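Local coordinates for protein serine--tRNA ligase, cytoplasmic (Candida albicans, PDB 3QO8) that catalyses the two-step attachment of serine to tRNA(Ser), first activating the amino acid with ATP and then passing it to the tRNA acceptor end, at residues L152-V157 and P359-Y364; C277-A282 and H296-I301; W290-V295 and A407-I412. All coordinates share one frame; numbering follows the deposited sequence.

Interaction 1 of 3, residues L152-V157 and P359-Y364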
# COMPACT_ATOMS: atom_id res chain seq x y z
N LEU A 152 8.21 -20.65 -22.77
CA LEU A 152 8.56 -20.19 -21.43
C LEU A 152 7.33 -19.89 -20.60
O LEU A 152 6.33 -19.46 -21.14
CB LEU A 152 9.41 -18.92 -21.51
CG LEU A 152 10.69 -19.06 -22.31
CD1 LEU A 152 11.42 -17.74 -22.35
CD2 LEU A 152 11.56 -20.16 -21.71
N SER A 153 7.42 -20.10 -19.29
CA SER A 153 6.34 -19.69 -18.38
C SER A 153 6.37 -18.17 -18.21
O SER A 153 7.35 -17.51 -18.55
CB SER A 153 6.55 -20.32 -17.01
OG SER A 153 7.72 -19.75 -16.45
N HIS A 154 5.30 -17.61 -17.65
CA HIS A 154 5.27 -16.17 -17.45
C HIS A 154 6.47 -15.69 -16.65
O HIS A 154 7.04 -14.65 -16.96
CB HIS A 154 3.97 -15.73 -16.77
CG HIS A 154 3.64 -16.53 -15.54
ND1 HIS A 154 4.12 -16.20 -14.29
CD2 HIS A 154 2.86 -17.62 -15.37
CE1 HIS A 154 3.65 -17.06 -13.40
NE2 HIS A 154 2.88 -17.93 -14.03
N HIS A 155 6.89 -16.45 -15.64
CA HIS A 155 7.99 -15.94 -14.82
C HIS A 155 9.34 -15.99 -15.56
O HIS A 155 10.20 -15.14 -15.35
CB HIS A 155 8.06 -16.60 -13.44
CG HIS A 155 8.41 -18.05 -13.47
ND1 HIS A 155 9.71 -18.51 -13.39
CD2 HIS A 155 7.63 -19.16 -13.55
CE1 HIS A 155 9.71 -19.83 -13.43
NE2 HIS A 155 8.46 -20.25 -13.52
N GLU A 156 9.49 -16.97 -16.44
CA GLU A 156 10.69 -17.08 -17.27
C GLU A 156 10.76 -15.95 -18.30
O GLU A 156 11.81 -15.35 -18.49
CB GLU A 156 10.72 -18.45 -17.97
CG GLU A 156 11.14 -19.59 -17.03
CD GLU A 156 10.91 -20.99 -17.61
OE1 GLU A 156 9.94 -21.17 -18.37
OE2 GLU A 156 11.69 -21.91 -17.30
N VAL A 157 9.65 -15.69 -18.97
CA VAL A 157 9.59 -14.55 -19.87
C VAL A 157 9.97 -13.27 -19.12
O VAL A 157 10.84 -12.52 -19.56
CB VAL A 157 8.19 -14.39 -20.46
CG1 VAL A 157 8.11 -13.11 -21.33
CG2 VAL A 157 7.82 -15.64 -21.29
N PRO A 359 -0.81 -20.50 -22.21
CA PRO A 359 -0.41 -21.60 -23.10
C PRO A 359 0.80 -22.39 -22.62
O PRO A 359 0.92 -23.55 -23.01
CB PRO A 359 -0.11 -20.89 -24.43
CG PRO A 359 0.25 -19.47 -24.03
CD PRO A 359 -0.63 -19.17 -22.83
N PHE A 360 1.68 -21.82 -21.80
CA PHE A 360 2.79 -22.61 -21.30
C PHE A 360 2.26 -23.62 -20.29
O PHE A 360 2.60 -24.78 -20.33
CB PHE A 360 3.89 -21.77 -20.63
CG PHE A 360 4.96 -22.62 -19.99
CD1 PHE A 360 6.01 -23.12 -20.75
CD2 PHE A 360 4.88 -22.98 -18.66
CE1 PHE A 360 6.98 -23.93 -20.17
CE2 PHE A 360 5.85 -23.79 -18.07
CZ PHE A 360 6.90 -24.27 -18.84
N GLN A 361 1.43 -23.13 -19.38
CA GLN A 361 0.80 -23.95 -18.35
C GLN A 361 -0.13 -24.94 -19.03
O GLN A 361 -0.43 -26.00 -18.50
CB GLN A 361 -0.00 -23.04 -17.42
CG GLN A 361 0.73 -21.73 -17.02
CD GLN A 361 1.78 -21.96 -15.95
OE1 GLN A 361 1.58 -22.76 -15.03
NE2 GLN A 361 2.93 -21.28 -16.08
N GLN A 362 -0.60 -24.55 -20.21
CA GLN A 362 -1.66 -25.26 -20.92
C GLN A 362 -2.90 -25.42 -20.03
O GLN A 362 -3.47 -26.50 -19.95
CB GLN A 362 -1.16 -26.61 -21.44
CG GLN A 362 0.05 -26.51 -22.39
CD GLN A 362 0.67 -27.87 -22.70
OE1 GLN A 362 0.08 -28.67 -23.43
NE2 GLN A 362 1.85 -28.13 -22.15
N GLU A 363 -3.31 -24.34 -19.37
CA GLU A 363 -4.49 -24.36 -18.51
C GLU A 363 -5.16 -23.00 -18.56
O GLU A 363 -4.49 -21.99 -18.73
CB GLU A 363 -4.09 -24.60 -17.06
CG GLU A 363 -3.40 -25.91 -16.79
CD GLU A 363 -2.94 -26.01 -15.35
OE1 GLU A 363 -3.40 -25.19 -14.53
OE2 GLU A 363 -2.12 -26.90 -15.05
N TYR A 364 -6.47 -22.99 -18.38
CA TYR A 364 -7.19 -21.77 -18.11
C TYR A 364 -6.96 -21.37 -16.66
O TYR A 364 -7.07 -22.20 -15.76
CB TYR A 364 -8.68 -21.99 -18.32
CG TYR A 364 -9.11 -22.06 -19.77
CD1 TYR A 364 -9.15 -20.91 -20.56
CD2 TYR A 364 -9.50 -23.27 -20.35
CE1 TYR A 364 -9.55 -20.96 -21.88
CE2 TYR A 364 -9.91 -23.33 -21.67
CZ TYR A 364 -9.93 -22.17 -22.43
OH TYR A 364 -10.34 -22.19 -23.73
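F360, at the turn that joins strand 350-358 to strand 363-372, meets the residues that start helix 154-160, and it supplies the largest share of the contact of any residue. Its CB touches L152 O at 3.4 Å, and the ring runs on alongside the backbone of L152 and S153. With CG anti to its own backbone N (chi1 174°), the phenyl lies along this piece of chain, S153 N standing 3.5 Å above one face and offset toward the rim. CD2 approaches S153 CB at 3.5 Å, so backbone and a CH2 group of the helix start line the phenyl. Q361 follows and brings the end of its bent side chain in. Its amide nitrogen NE2 lies 3.7 Å from H154 CD2, the imidazole and amide planes inclined by 34°; the same NE2 has its hydrogen bond to E417 of helix 408-419. The carboxylate of E417 also accepts from F360 N and H154 N, and thereby ties the turn and the helix start to a third element. Beyond Q361 the chain turns away; Q362 and E363 both face F358 in a G1 beta bulge. What F360 packs against is itself well fastened: S153 N donates to the anti lone pair of E156 OE1 at 2.9 Å, nearly straight at 171°, S153 OG adds a longer bond to that oxygen, and E156 N returns one of 3.3 Å to S153 OG. These reciprocal bonds between S153 and E156 are the capping box of a helix N-terminus, here laid against a bulged beta hairpin of the class II synthetase catalytic core.

Interaction 2 of 3, residues C277-A282 and H296-I301. With SSA (5'-O-(N-(L-seryl)-sulfamoyl)adenosine), chain B.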
# COMPACT_ATOMS: atom_id res chain seq x y z
N CYS A 277 -3.69 -3.94 -3.59
CA CYS A 277 -4.44 -4.96 -2.86
C CYS A 277 -3.44 -5.83 -2.12
O CYS A 277 -2.40 -6.18 -2.67
CB CYS A 277 -5.25 -5.82 -3.84
SG CYS A 277 -6.33 -4.84 -4.92
N PHE A 278 -3.77 -6.20 -0.89
CA PHE A 278 -2.83 -6.93 -0.04
C PHE A 278 -3.50 -8.17 0.53
O PHE A 278 -4.58 -8.08 1.11
CB PHE A 278 -2.33 -6.01 1.09
CG PHE A 278 -1.74 -4.72 0.57
CD1 PHE A 278 -0.39 -4.64 0.27
CD2 PHE A 278 -2.55 -3.62 0.33
CE1 PHE A 278 0.15 -3.46 -0.25
CE2 PHE A 278 -2.02 -2.45 -0.18
CZ PHE A 278 -0.67 -2.37 -0.46
N ARG A 279 -2.86 -9.33 0.34
CA ARG A 279 -3.44 -10.57 0.79
C ARG A 279 -2.39 -11.48 1.41
O ARG A 279 -1.34 -11.70 0.83
CB ARG A 279 -4.12 -11.28 -0.38
CG ARG A 279 -5.17 -10.41 -1.05
CD ARG A 279 -5.98 -11.19 -2.07
NE ARG A 279 -6.94 -10.32 -2.72
CZ ARG A 279 -7.98 -10.74 -3.42
NH1 ARG A 279 -8.22 -12.05 -3.57
NH2 ARG A 279 -8.80 -9.84 -3.97
N ARG A 280 -2.67 -11.97 2.61
CA ARG A 280 -1.76 -12.88 3.31
C ARG A 280 -1.62 -14.22 2.59
O ARG A 280 -0.58 -14.87 2.71
CB ARG A 280 -2.21 -13.08 4.75
CG ARG A 280 -2.13 -11.79 5.60
CD ARG A 280 -2.38 -12.08 7.08
NE ARG A 280 -1.55 -13.19 7.53
CZ ARG A 280 -2.03 -14.28 8.14
NH1 ARG A 280 -3.33 -14.38 8.39
NH2 ARG A 280 -1.21 -15.25 8.50
N GLU A 281 -2.65 -14.62 1.85
CA GLU A 281 -2.65 -15.92 1.17
C GLU A 281 -2.19 -16.98 2.16
O GLU A 281 -1.36 -17.83 1.83
CB GLU A 281 -1.72 -15.89 -0.04
CG GLU A 281 -2.15 -14.87 -1.11
CD GLU A 281 -3.42 -15.31 -1.84
OE1 GLU A 281 -4.26 -14.44 -2.19
OE2 GLU A 281 -3.58 -16.52 -2.07
N ALA A 282 -2.72 -16.91 3.37
CA ALA A 282 -2.23 -17.74 4.47
C ALA A 282 -2.49 -19.23 4.26
O ALA A 282 -1.77 -20.07 4.80
CB ALA A 282 -2.83 -17.27 5.80
N HIS A 296 1.56 -11.18 -2.62
CA HIS A 296 0.93 -10.60 -1.42
C HIS A 296 0.44 -9.17 -1.66
O HIS A 296 -0.36 -8.66 -0.88
CB HIS A 296 1.91 -10.60 -0.23
CG HIS A 296 2.22 -11.97 0.29
ND1 HIS A 296 1.27 -12.79 0.85
CD2 HIS A 296 3.38 -12.67 0.31
CE1 HIS A 296 1.82 -13.94 1.19
NE2 HIS A 296 3.10 -13.89 0.88
N ALA A 297 0.92 -8.53 -2.72
CA ALA A 297 0.57 -7.14 -3.04
C ALA A 297 0.46 -7.03 -4.55
O ALA A 297 1.34 -7.50 -5.27
CB ALA A 297 1.66 -6.15 -2.53
N PHE A 298 -0.65 -6.48 -5.04
CA PHE A 298 -0.84 -6.33 -6.48
C PHE A 298 -1.80 -5.19 -6.74
O PHE A 298 -2.51 -4.75 -5.83
CB PHE A 298 -1.34 -7.66 -7.12
CG PHE A 298 -2.69 -8.12 -6.62
CD1 PHE A 298 -3.86 -7.76 -7.28
CD2 PHE A 298 -2.79 -8.92 -5.49
CE1 PHE A 298 -5.11 -8.20 -6.82
CE2 PHE A 298 -4.02 -9.34 -5.01
CZ PHE A 298 -5.18 -9.00 -5.68
N GLU A 299 -1.78 -4.67 -7.97
CA GLU A 299 -2.74 -3.63 -8.36
C GLU A 299 -3.96 -4.21 -9.08
O GLU A 299 -3.85 -5.24 -9.74
CB GLU A 299 -2.07 -2.56 -9.24
CG GLU A 299 -1.10 -1.64 -8.45
CD GLU A 299 0.12 -2.39 -7.94
OE1 GLU A 299 0.92 -2.85 -8.78
OE2 GLU A 299 0.28 -2.51 -6.71
N LYS A 300 -5.10 -3.55 -8.96
CA LYS A 300 -6.31 -4.05 -9.60
C LYS A 300 -7.24 -2.90 -9.97
O LYS A 300 -7.52 -2.02 -9.15
CB LYS A 300 -7.04 -5.06 -8.69
CG LYS A 300 -8.34 -5.66 -9.31
CD LYS A 300 -8.88 -6.89 -8.52
CE LYS A 300 -9.11 -6.56 -7.02
NZ LYS A 300 -9.91 -5.32 -6.82
N ILE A 301 -7.66 -2.90 -11.23
CA ILE A 301 -8.78 -2.09 -11.68
C ILE A 301 -10.06 -2.90 -11.50
O ILE A 301 -10.21 -3.99 -12.05
CB ILE A 301 -8.63 -1.65 -13.15
CG1 ILE A 301 -7.30 -0.91 -13.35
CG2 ILE A 301 -9.83 -0.80 -13.57
CD1 ILE A 301 -7.07 0.23 -12.35
N10 SSA B . -13.49 -7.58 -5.72
CA SSA B . -13.52 -8.90 -6.34
CB SSA B . -13.56 -8.75 -7.86
OG SSA B . -12.29 -8.26 -8.35
C9 SSA B . -12.32 -9.70 -5.93
O9 SSA B . -11.42 -9.21 -5.26
N8 SSA B . -12.29 -10.96 -6.34
S1 SSA B . -10.98 -11.88 -6.27
O1S SSA B . -10.62 -12.24 -4.93
O2S SSA B . -11.21 -13.05 -7.05
O5' SSA B . -9.80 -11.13 -6.92
C5' SSA B . -9.91 -10.58 -8.22
C4' SSA B . -8.68 -10.98 -9.05
O4' SSA B . -7.45 -10.52 -8.47
C3' SSA B . -8.49 -12.47 -9.19
O3' SSA B . -9.40 -12.99 -10.17
C2' SSA B . -7.03 -12.54 -9.60
O2' SSA B . -6.89 -12.23 -11.00
C1' SSA B . -6.38 -11.41 -8.80
N9 SSA B . -5.78 -11.93 -7.56
C8 SSA B . -6.42 -12.43 -6.49
N7 SSA B . -5.50 -12.82 -5.58
C5 SSA B . -4.29 -12.55 -6.09
C6 SSA B . -3.00 -12.71 -5.61
N6 SSA B . -2.82 -13.25 -4.39
N1 SSA B . -1.96 -12.32 -6.38
C2 SSA B . -2.16 -11.79 -7.59
N3 SSA B . -3.40 -11.61 -8.07
C4 SSA B . -4.47 -12.00 -7.34
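Two adjacent antiparallel strands of the catalytic sheet, 269-278 and 297-307, pair here at the end where the first runs out into the loop that probably binds ATP. C277 and F298 form a hydrogen-bonded pair: F298 N reaches C277 O at 3.0 Å, and C277 N reaches F298 O. F278 and A297 make the next, non-hydrogen-bonded pair. Past it, R279 N bonds to H296 O, and H296 ND1 donates to R279 O at 2.8 Å within the imidazole plane, which fixes the rotation of that ring and carries the pairing beyond the strands. C277 CB sits over one face of the F298 ring, 3.8 Å from its centroid, a CH-pi contact. The opposite face carries the adenine of the bound seryl-sulfamoyl-adenosine, F298 CE2 coming within 3.4 Å of its C5. R279, extended from CG to NE, passes the edge of the phenyl and delivers NH1 to the sulfamoyl O1S at 2.8 Å, while NH2 bonds to the seryl carbonyl O9 at 3.0 Å. E281, salt-bridged to R294, accepts a weak bond from adenine N6. An arginine on the acyl-phosphate mimic and a phenylalanine stacked on the adenine are hallmarks of motif 2 in the class II aminoacyl-tRNA synthetase active site.

Interaction 3 of 3, residues W290-V295 and A407-I412. With SSA (5'-O-(N-(L-seryl)-sulfamoyl)adenosine), chain B.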
# COMPACT_ATOMS: atom_id res chain seq x y z
N TRP A 290 6.69 -19.16 -8.03
CA TRP A 290 7.53 -18.17 -8.69
C TRP A 290 6.71 -17.33 -9.68
O TRP A 290 5.72 -17.80 -10.25
CB TRP A 290 8.71 -18.85 -9.37
CG TRP A 290 10.05 -18.14 -9.19
CD1 TRP A 290 10.95 -17.84 -10.16
CD2 TRP A 290 10.61 -17.66 -7.95
NE1 TRP A 290 12.05 -17.20 -9.62
CE2 TRP A 290 11.86 -17.08 -8.26
CE3 TRP A 290 10.19 -17.67 -6.62
CZ2 TRP A 290 12.69 -16.52 -7.29
CZ3 TRP A 290 11.01 -17.10 -5.65
CH2 TRP A 290 12.24 -16.54 -5.99
N GLY A 291 7.13 -16.08 -9.85
CA GLY A 291 6.43 -15.14 -10.70
C GLY A 291 5.54 -14.20 -9.92
O GLY A 291 5.53 -14.22 -8.68
N ILE A 292 4.77 -13.39 -10.64
CA ILE A 292 3.89 -12.40 -10.00
C ILE A 292 2.43 -12.79 -10.24
O ILE A 292 1.54 -11.93 -10.31
CB ILE A 292 4.16 -10.97 -10.52
CG1 ILE A 292 4.07 -10.93 -12.05
CG2 ILE A 292 5.52 -10.49 -10.06
CD1 ILE A 292 4.20 -9.53 -12.63
N PHE A 293 2.19 -14.09 -10.37
CA PHE A 293 0.86 -14.60 -10.61
C PHE A 293 0.06 -14.60 -9.33
O PHE A 293 -1.10 -14.22 -9.32
CB PHE A 293 0.91 -16.03 -11.20
CG PHE A 293 -0.46 -16.64 -11.42
CD1 PHE A 293 -1.09 -16.52 -12.65
CD2 PHE A 293 -1.11 -17.31 -10.40
CE1 PHE A 293 -2.35 -17.07 -12.86
CE2 PHE A 293 -2.37 -17.86 -10.60
CZ PHE A 293 -2.99 -17.74 -11.84
N ARG A 294 0.68 -15.06 -8.25
CA ARG A 294 0.03 -15.07 -6.95
C ARG A 294 0.98 -14.46 -5.95
O ARG A 294 1.96 -15.09 -5.56
CB ARG A 294 -0.32 -16.50 -6.50
CG ARG A 294 -1.00 -16.51 -5.14
CD ARG A 294 -1.36 -17.92 -4.65
NE ARG A 294 -2.32 -18.56 -5.53
CZ ARG A 294 -3.62 -18.28 -5.55
NH1 ARG A 294 -4.12 -17.37 -4.72
NH2 ARG A 294 -4.42 -18.92 -6.40
N VAL A 295 0.68 -13.22 -5.54
CA VAL A 295 1.59 -12.46 -4.69
C VAL A 295 0.84 -11.85 -3.52
O VAL A 295 -0.37 -12.00 -3.42
CB VAL A 295 2.29 -11.34 -5.49
CG1 VAL A 295 3.33 -11.93 -6.45
CG2 VAL A 295 1.24 -10.51 -6.26
N ALA A 407 -6.66 -7.46 -12.69
CA ALA A 407 -5.63 -7.57 -11.68
C ALA A 407 -4.33 -7.53 -12.47
O ALA A 407 -4.03 -8.45 -13.23
CB ALA A 407 -5.76 -8.88 -10.93
N THR A 408 -3.58 -6.44 -12.34
CA THR A 408 -2.61 -6.13 -13.39
C THR A 408 -1.39 -7.07 -13.44
O THR A 408 -0.97 -7.48 -14.53
CB THR A 408 -2.16 -4.64 -13.33
OG1 THR A 408 -1.55 -4.38 -12.07
CG2 THR A 408 -3.39 -3.71 -13.48
N GLU A 409 -0.81 -7.39 -12.30
CA GLU A 409 0.35 -8.29 -12.30
C GLU A 409 -0.04 -9.66 -12.89
O GLU A 409 0.70 -10.23 -13.70
CB GLU A 409 0.95 -8.45 -10.90
CG GLU A 409 1.92 -7.28 -10.49
CD GLU A 409 1.21 -6.06 -9.91
OE1 GLU A 409 -0.03 -6.07 -9.81
OE2 GLU A 409 1.91 -5.07 -9.56
N ARG A 410 -1.20 -10.18 -12.50
CA ARG A 410 -1.63 -11.49 -13.05
C ARG A 410 -1.98 -11.39 -14.53
O ARG A 410 -1.69 -12.30 -15.32
CB ARG A 410 -2.78 -12.11 -12.25
CG ARG A 410 -3.10 -13.53 -12.74
CD ARG A 410 -4.18 -14.24 -11.90
NE ARG A 410 -3.69 -14.50 -10.55
CZ ARG A 410 -4.35 -15.22 -9.66
NH1 ARG A 410 -5.52 -15.77 -9.99
NH2 ARG A 410 -3.84 -15.40 -8.45
N THR A 411 -2.59 -10.27 -14.93
CA THR A 411 -2.84 -10.03 -16.34
C THR A 411 -1.54 -9.95 -17.13
O THR A 411 -1.46 -10.43 -18.25
CB THR A 411 -3.69 -8.76 -16.55
OG1 THR A 411 -4.99 -8.98 -16.00
CG2 THR A 411 -3.83 -8.45 -18.04
N ILE A 412 -0.50 -9.35 -16.55
CA ILE A 412 0.80 -9.35 -17.19
C ILE A 412 1.28 -10.78 -17.42
O ILE A 412 1.78 -11.11 -18.50
CB ILE A 412 1.86 -8.58 -16.38
CG1 ILE A 412 1.61 -7.06 -16.49
CG2 ILE A 412 3.28 -8.96 -16.87
CD1 ILE A 412 2.45 -6.19 -15.51
N10 SSA B . -13.49 -7.58 -5.72
CA SSA B . -13.52 -8.90 -6.34
CB SSA B . -13.56 -8.75 -7.86
OG SSA B . -12.29 -8.26 -8.35
C9 SSA B . -12.32 -9.70 -5.93
O9 SSA B . -11.42 -9.21 -5.26
N8 SSA B . -12.29 -10.96 -6.34
S1 SSA B . -10.98 -11.88 -6.27
O1S SSA B . -10.62 -12.24 -4.93
O2S SSA B . -11.21 -13.05 -7.05
O5' SSA B . -9.80 -11.13 -6.92
C5' SSA B . -9.91 -10.58 -8.22
C4' SSA B . -8.68 -10.98 -9.05
O4' SSA B . -7.45 -10.52 -8.47
C3' SSA B . -8.49 -12.47 -9.19
O3' SSA B . -9.40 -12.99 -10.17
C2' SSA B . -7.03 -12.54 -9.60
O2' SSA B . -6.89 -12.23 -11.00
C1' SSA B . -6.38 -11.41 -8.80
N9 SSA B . -5.78 -11.93 -7.56
C8 SSA B . -6.42 -12.43 -6.49
N7 SSA B . -5.50 -12.82 -5.58
C5 SSA B . -4.29 -12.55 -6.09
C6 SSA B . -3.00 -12.71 -5.61
N6 SSA B . -2.82 -13.25 -4.39
N1 SSA B . -1.96 -12.32 -6.38
C2 SSA B . -2.16 -11.79 -7.59
N3 SSA B . -3.40 -11.61 -8.07
C4 SSA B . -4.47 -12.00 -7.34
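F293 O is gripped by two nitrogens of one guanidinium: R410 NE donates at 2.9 Å and R410 NH2 at 3.1 Å. Both come from the same face of the carbonyl plane, tilted out of it, while the oxygen lies close to the guanidinium plane. This side-on grip holds the flat group in position and fixes its rotation. A first torsion of 178° swings the F293 phenyl out beside its carbonyl carbon, where it lies flat against the guanidinium, planes 4° apart and centres 3.8 Å apart, in a cation-pi stack. R410 CD adds a CH-pi contact to the same face of the ring. The opposite face of the guanidinium meets the ribose of the bound seryl-sulfamoyl-adenosine at C2', so the arginine is layered between phenylalanine and sugar; its NH1 also bonds to E366 O. Such an arginine, on the helix that follows the last strand of the sheet, is the motif 3 arginine of class II aminoacyl-tRNA synthetases, and it stands here at the nucleotide end of the pocket. The loop beside it reads the base: V295 N donates to adenine N1 at 2.9 Å, almost straight, and V295 O accepts from N6. At the N-cap of the same helix, A407 CB closes on the ribose C1' at 3.4 Å. R294 runs alongside R410, its guanidinium turned 73° from its neighbour's; its acidic partners, D288 as well as E281, probably offset the like charges. On the helix itself, I292 CD1 packs on E409 CB at 3.8 Å and more loosely on I412, whereas the carboxylate of E409 leads away to E299 N. I292 O is buried by these groups without a polar partner.

Along the chain the order is 152-157, 277-282, 290-295, 296-301, 359-364 and 407-412, so interaction 2 is nested inside the loop closed by interaction 1, while interaction 3 crosses both. Segments 290-295 and 296-301 are continuous; the centres of interactions 2 and 3 lie about 10 Å apart, E299 O and T408 N probably bond between them, and together they build the nucleotide pocket. Interaction 1 lies about 12 Å from interaction 3 and about 21 Å from interaction 2, between centres. It reaches the same sheet as interaction 2, shares helix 408-419 with interaction 3 through E417, and packs through H154 and H155 on the adenine-binding loop, the H154 side chain about 10 Å from the ligand.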